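Local coordinates for MmeI (Methylophilus methylotrophus, PDB 5HR4), which acts on DNA as a Type IIL restriction-modification enzyme and probably transfers a methyl group from S-adenosyl-L-methionine to the N6 atom of adenine, at residues G411-E415 and E416-Q420; N458-A461 and L462-D465. One frame throughout, in Å; residues are numbered along the deposited sequence.

Contact 1 of 2, residues G411-E415 and E416-Q420; sequences GIEIE and EFPAQ. With SFG (sinefungin), chain H.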
loop_
_atom_site.group_PDB
_atom_site.type_symbol
_atom_site.label_atom_id
_atom_site.label_comp_id
_atom_site.label_asym_id
_atom_site.label_seq_id
_atom_site.Cartn_x
_atom_site.Cartn_y
_atom_site.Cartn_z
ATOM N N GLY A 411 12.109 4.089 -15.812
ATOM C CA GLY A 411 10.860 4.092 -15.073
ATOM C C GLY A 411 9.649 4.284 -15.961
ATOM O O GLY A 411 9.726 4.927 -17.016
ATOM N N ILE A 412 8.511 3.744 -15.509
ATOM C CA ILE A 412 7.209 3.917 -16.156
ATOM C C ILE A 412 6.251 4.595 -15.172
ATOM O O ILE A 412 6.151 4.183 -14.009
ATOM C CB ILE A 412 6.623 2.569 -16.620
ATOM C CG1 ILE A 412 7.594 1.788 -17.514
ATOM C CG2 ILE A 412 5.350 2.809 -17.360
ATOM C CD1 ILE A 412 7.242 0.301 -17.669
ATOM N N GLU A 413 5.521 5.606 -15.645
ATOM C CA GLU A 413 4.648 6.400 -14.784
ATOM C C GLU A 413 3.486 6.961 -15.614
ATOM O O GLU A 413 3.697 7.548 -16.680
ATOM C CB GLU A 413 5.469 7.509 -14.107
ATOM C CG GLU A 413 4.695 8.663 -13.483
ATOM C CD GLU A 413 3.661 8.224 -12.425
ATOM O OE1 GLU A 413 3.954 7.292 -11.640
ATOM O OE2 GLU A 413 2.545 8.814 -12.384
ATOM N N ILE A 414 2.255 6.779 -15.134
ATOM C CA ILE A 414 1.100 7.050 -15.984
ATOM C C ILE A 414 0.706 8.524 -15.971
ATOM O O ILE A 414 0.120 9.009 -16.940
ATOM C CB ILE A 414 -0.081 6.149 -15.584
ATOM C CG1 ILE A 414 -1.156 6.102 -16.686
ATOM C CG2 ILE A 414 -0.706 6.611 -14.277
ATOM C CD1 ILE A 414 -2.193 4.989 -16.456
ATOM N N GLU A 415 0.998 9.260 -14.903
ATOM C CA GLU A 415 0.710 10.687 -14.856
ATOM C C GLU A 415 1.939 11.464 -15.306
ATOM O O GLU A 415 3.062 11.156 -14.905
ATOM C CB GLU A 415 0.305 11.121 -13.447
ATOM C CG GLU A 415 -1.045 10.596 -12.969
ATOM C CD GLU A 415 -2.259 11.146 -13.758
ATOM O OE1 GLU A 415 -2.476 12.385 -13.791
ATOM O OE2 GLU A 415 -3.010 10.327 -14.339
ATOM N N GLU A 416 1.735 12.469 -16.158
ATOM C CA GLU A 416 2.910 13.123 -16.721
ATOM C C GLU A 416 3.668 13.920 -15.670
ATOM O O GLU A 416 4.902 14.013 -15.732
ATOM C CB GLU A 416 2.536 14.025 -17.900
ATOM C CG GLU A 416 3.626 15.035 -18.240
ATOM C CD GLU A 416 3.624 15.463 -19.681
ATOM O OE1 GLU A 416 2.590 15.270 -20.357
ATOM O OE2 GLU A 416 4.662 15.992 -20.142
ATOM N N PHE A 417 2.970 14.510 -14.706
ATOM C CA PHE A 417 3.680 15.405 -13.798
ATOM C C PHE A 417 4.704 14.641 -12.961
ATOM O O PHE A 417 5.895 15.006 -13.003
ATOM C CB PHE A 417 2.681 16.204 -12.961
ATOM C CG PHE A 417 3.328 17.254 -12.124
ATOM C CD1 PHE A 417 4.113 18.228 -12.702
ATOM C CD2 PHE A 417 3.180 17.245 -10.756
ATOM C CE1 PHE A 417 4.722 19.192 -11.921
ATOM C CE2 PHE A 417 3.783 18.197 -9.970
ATOM C CZ PHE A 417 4.554 19.169 -10.545
ATOM N N PRO A 418 4.356 13.563 -12.248
ATOM C CA PRO A 418 5.414 12.777 -11.598
ATOM C C PRO A 418 6.440 12.238 -12.581
ATOM O O PRO A 418 7.632 12.119 -12.235
ATOM C CB PRO A 418 4.642 11.646 -10.900
ATOM C CG PRO A 418 3.290 11.601 -11.590
ATOM C CD PRO A 418 3.012 13.002 -12.005
ATOM N N ALA A 419 6.023 11.908 -13.802
ATOM C CA ALA A 419 6.997 11.420 -14.776
ATOM C C ALA A 419 7.981 12.510 -15.161
ATOM O O ALA A 419 9.139 12.210 -15.469
ATOM C CB ALA A 419 6.302 10.873 -16.024
ATOM N N GLN A 420 7.552 13.778 -15.124
ATOM C CA GLN A 420 8.487 14.878 -15.352
ATOM C C GLN A 420 9.328 15.171 -14.110
ATOM O O GLN A 420 10.515 15.467 -14.232
ATOM C CB GLN A 420 7.743 16.138 -15.800
ATOM C CG GLN A 420 7.032 16.031 -17.132
ATOM C CD GLN A 420 7.880 16.469 -18.332
ATOM O OE1 GLN A 420 9.109 16.479 -18.264
ATOM N NE2 GLN A 420 7.210 16.836 -19.450
HETATM N N SFG H . 7.202 5.185 -5.543
HETATM C CA SFG H . 6.706 6.483 -5.950
HETATM C C SFG H . 7.358 7.513 -5.046
HETATM O O SFG H . 8.142 7.118 -4.155
HETATM O OXT SFG H . 7.132 8.740 -5.182
HETATM C CB SFG H . 5.190 6.540 -5.803
HETATM C CG SFG H . 4.598 5.382 -6.592
HETATM C CD SFG H . 3.138 5.315 -6.203
HETATM N NE SFG H . 3.072 4.594 -4.947
HETATM C "C5'" SFG H . 2.289 4.629 -7.286
HETATM C "C4'" SFG H . 2.419 5.270 -8.709
HETATM O "O4'" SFG H . 1.966 4.427 -9.594
HETATM C "C3'" SFG H . 1.548 6.521 -8.917
HETATM O "O3'" SFG H . 2.384 7.575 -9.080
HETATM C "C2'" SFG H . 0.689 6.248 -10.186
HETATM O "O2'" SFG H . 0.630 7.437 -11.082
HETATM C "C1'" SFG H . 1.324 5.295 -10.790
HETATM N N9 SFG H . 0.469 4.381 -11.481
HETATM C C8 SFG H . -0.727 3.930 -11.113
HETATM N N7 SFG H . -1.145 3.054 -12.030
HETATM C C5 SFG H . -0.196 2.962 -12.961
HETATM C C6 SFG H . -0.134 2.218 -14.114
HETATM N N6 SFG H . -1.044 1.276 -14.717
HETATM N N1 SFG H . 0.926 2.284 -14.911
HETATM C C2 SFG H . 1.954 3.098 -14.572
HETATM N N3 SFG H . 1.891 3.838 -13.435
HETATM C C4 SFG H . 0.810 3.770 -12.625
#
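Glu413 OE2, with the ring of Pro418 beside it, is gripped twice: sinefungin O2' donates to it over 2.7 Å, and Glu415 N approaches from above the carboxylate plane over 3.0 Å. The other oxygen, Glu413 OE1, accepts a hydrogen bond from sinefungin O3' at 3.0 Å, so the two ribose hydroxyls are shared between the two oxygens of one carboxylate. The side chain leaves with CG anti to the backbone N (chi1 164°) and then bends at chi2, which carries the carboxylate to the ribose while keeping it near the backbone of Glu415. An acidic residue at or near the C-terminal end of the second strand, holding the ribose diol, is a hallmark of class I methyltransferases, and sinefungin, an analogue of S-adenosyl-L-methionine, probably marks the cofactor's place. The next residue, Ile414, lays its CG2 branch over one face of the adenine, 3.6 Å from sinefungin C4.

Glu415 then serves as N-cap, and its carbonyl O receives Ala419 N at 3.2 Å in the first i to i+4 bond of the helix. Proline suits this opening turn, where its lack of an N-H costs no backbone bond. The Pro418 ring crosses the Glu413 side chain at about a right angle, while the methyl of Ala419 lies against the stem of the same glutamate, CB to Glu413 CG 3.7 Å. On the first turn itself, Glu416 OE2 uses its anti lone pair for NE2 of Gln420, four residues on, at 2.8 Å, and also bonds His184.

The turn links strand 409-413, which lies between strands 359-361 and 455-458, to helix 416-440; Phe417 packs on helix 183-200, Pro418 on Phe299 of helix 292-301, and Ala419 on Ile456 of strand 455-458.

Contact 2 of 2, residues N458-A461 and L462-D465; sequences NANA and LQID. With SFG (sinefungin), chain H.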
loop_
_atom_site.group_PDB
_atom_site.type_symbol
_atom_site.label_atom_id
_atom_site.label_comp_id
_atom_site.label_asym_id
_atom_site.label_seq_id
_atom_site.Cartn_x
_atom_site.Cartn_y
_atom_site.Cartn_z
ATOM N N ASN A 458 6.273 8.020 -19.865
ATOM C CA ASN A 458 4.916 8.323 -19.421
ATOM C C ASN A 458 3.992 7.392 -20.189
ATOM O O ASN A 458 3.684 7.636 -21.357
ATOM C CB ASN A 458 4.568 9.790 -19.663
ATOM C CG ASN A 458 3.111 10.124 -19.313
ATOM O OD1 ASN A 458 2.549 11.098 -19.822
ATOM N ND2 ASN A 458 2.498 9.322 -18.440
ATOM N N ALA A 459 3.541 6.328 -19.535
ATOM C CA ALA A 459 2.739 5.313 -20.188
ATOM C C ALA A 459 2.075 4.489 -19.101
ATOM O O ALA A 459 2.167 4.815 -17.916
ATOM C CB ALA A 459 3.594 4.463 -21.125
ATOM N N ASN A 460 1.419 3.408 -19.499
ATOM C CA ASN A 460 0.637 2.571 -18.602
ATOM C C ASN A 460 1.320 1.213 -18.525
ATOM O O ASN A 460 1.140 0.368 -19.408
ATOM C CB ASN A 460 -0.810 2.447 -19.086
ATOM C CG ASN A 460 -1.667 1.628 -18.145
ATOM O OD1 ASN A 460 -1.306 0.513 -17.750
ATOM N ND2 ASN A 460 -2.789 2.184 -17.753
ATOM N N ALA A 461 2.059 0.995 -17.435
ATOM C CA ALA A 461 2.967 -0.143 -17.333
ATOM C C ALA A 461 2.280 -1.489 -17.508
ATOM O O ALA A 461 2.967 -2.498 -17.722
ATOM C CB ALA A 461 3.665 -0.122 -15.982
ATOM N N LEU A 462 0.954 -1.544 -17.397
ATOM C CA LEU A 462 0.254 -2.811 -17.553
ATOM C C LEU A 462 -0.125 -3.093 -19.002
ATOM O O LEU A 462 -0.361 -4.260 -19.347
ATOM C CB LEU A 462 -0.995 -2.836 -16.661
ATOM C CG LEU A 462 -0.775 -2.652 -15.142
ATOM C CD1 LEU A 462 -2.035 -2.939 -14.368
ATOM C CD2 LEU A 462 0.335 -3.521 -14.619
ATOM N N GLN A 463 -0.144 -2.065 -19.863
ATOM C CA GLN A 463 -0.567 -2.203 -21.250
ATOM C C GLN A 463 0.584 -2.299 -22.244
ATOM O O GLN A 463 0.339 -2.638 -23.400
ATOM C CB GLN A 463 -1.473 -1.028 -21.656
ATOM C CG GLN A 463 -2.867 -1.072 -21.065
ATOM C CD GLN A 463 -3.716 0.135 -21.448
ATOM O OE1 GLN A 463 -3.291 0.980 -22.236
ATOM N NE2 GLN A 463 -4.924 0.220 -20.885
ATOM N N ILE A 464 1.819 -2.020 -21.841
ATOM C CA ILE A 464 2.949 -1.982 -22.761
ATOM C C ILE A 464 3.884 -3.169 -22.515
ATOM O O ILE A 464 3.784 -3.887 -21.518
ATOM C CB ILE A 464 3.735 -0.662 -22.650
ATOM C CG1 ILE A 464 4.301 -0.501 -21.236
ATOM C CG2 ILE A 464 2.878 0.518 -23.027
ATOM C CD1 ILE A 464 5.197 0.702 -21.117
ATOM N N ASP A 465 4.833 -3.341 -23.426
ATOM C CA ASP A 465 5.918 -4.295 -23.247
ATOM C C ASP A 465 7.091 -3.579 -22.572
ATOM O O ASP A 465 7.664 -2.647 -23.151
ATOM C CB ASP A 465 6.328 -4.877 -24.603
ATOM C CG ASP A 465 7.320 -6.022 -24.486
ATOM O OD1 ASP A 465 7.568 -6.515 -23.363
ATOM O OD2 ASP A 465 7.841 -6.447 -25.533
HETATM N N SFG H . 7.202 5.185 -5.543
HETATM C CA SFG H . 6.706 6.483 -5.950
HETATM C C SFG H . 7.358 7.513 -5.046
HETATM O O SFG H . 8.142 7.118 -4.155
HETATM O OXT SFG H . 7.132 8.740 -5.182
HETATM C CB SFG H . 5.190 6.540 -5.803
HETATM C CG SFG H . 4.598 5.382 -6.592
HETATM C CD SFG H . 3.138 5.315 -6.203
HETATM N NE SFG H . 3.072 4.594 -4.947
HETATM C "C5'" SFG H . 2.289 4.629 -7.286
HETATM C "C4'" SFG H . 2.419 5.270 -8.709
HETATM O "O4'" SFG H . 1.966 4.427 -9.594
HETATM C "C3'" SFG H . 1.548 6.521 -8.917
HETATM O "O3'" SFG H . 2.384 7.575 -9.080
HETATM C "C2'" SFG H . 0.689 6.248 -10.186
HETATM O "O2'" SFG H . 0.630 7.437 -11.082
HETATM C "C1'" SFG H . 1.324 5.295 -10.790
HETATM N N9 SFG H . 0.469 4.381 -11.481
HETATM C C8 SFG H . -0.727 3.930 -11.113
HETATM N N7 SFG H . -1.145 3.054 -12.030
HETATM C C5 SFG H . -0.196 2.962 -12.961
HETATM C C6 SFG H . -0.134 2.218 -14.114
HETATM N N6 SFG H . -1.044 1.276 -14.717
HETATM N N1 SFG H . 0.926 2.284 -14.911
HETATM C C2 SFG H . 1.954 3.098 -14.572
HETATM N N3 SFG H . 1.891 3.838 -13.435
HETATM C C4 SFG H . 0.810 3.770 -12.625
#
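Leu462 N is held by Asn460 OD1 at 3.1 Å, the donor lying in the carbonyl plane, which closes an Asx turn. Asn460 CG stands anti to its own N (chi1 -178°), and this places OD1 where it can also accept a weak bond from the adenine amino group, sinefungin N6, at 3.1 Å. Between the two, Ala461 N donates to sinefungin N1 at 3.1 Å, so the Watson-Crick edge of the adenine is read by one side chain and one backbone N-H, an adenine-binding pattern familiar in class I methyltransferases. The Leu462 side chain lies close by, CG 4.0 Å from sinefungin N6.

Gln463 N bonds Asn460 O at 2.8 Å, completing a type I beta turn around Ala461 and Leu462, and the Gln463 amide stacks almost flat on that of Asn460, the planes 7° apart. An alanine in place of Asn460 would probably leave Leu462 N and the adenine amino group without their shared acceptor and the Gln463 amide without its stacking partner.

Ile464 adds a weak bond from its N to Asn460 O, and its CD1 reaches Ala459 CB at 4.1 Å. The turn follows strand 455-458; Leu462 rests on Trp517 of helix 517-524, Leu462 and Gln463 touch Asp497 of helix 492-502, and Ile464 meets Ile412 of strand 409-413.

Read from the N terminus, contact 1 comes first, closing the turn from strand 409-413 into helix 416-440. That helix then leads back to strand 455-458, a right-handed beta-alpha-beta crossover in a Rossmann-like sheet, and contact 2 closes the turn just beyond it. The two are in series, neither nested nor crossed, yet they meet side by side because their strands are parallel neighbours: Asn458 ND2 bonds Glu413 O and, weakly, Ile414 O, and the Ile414 side chain packs against Asn460. The regions at or near adjacent strand ends thus share the nucleoside part of one ligand, contact 1 taking the ribose and an adenine face, contact 2 the adenine edge.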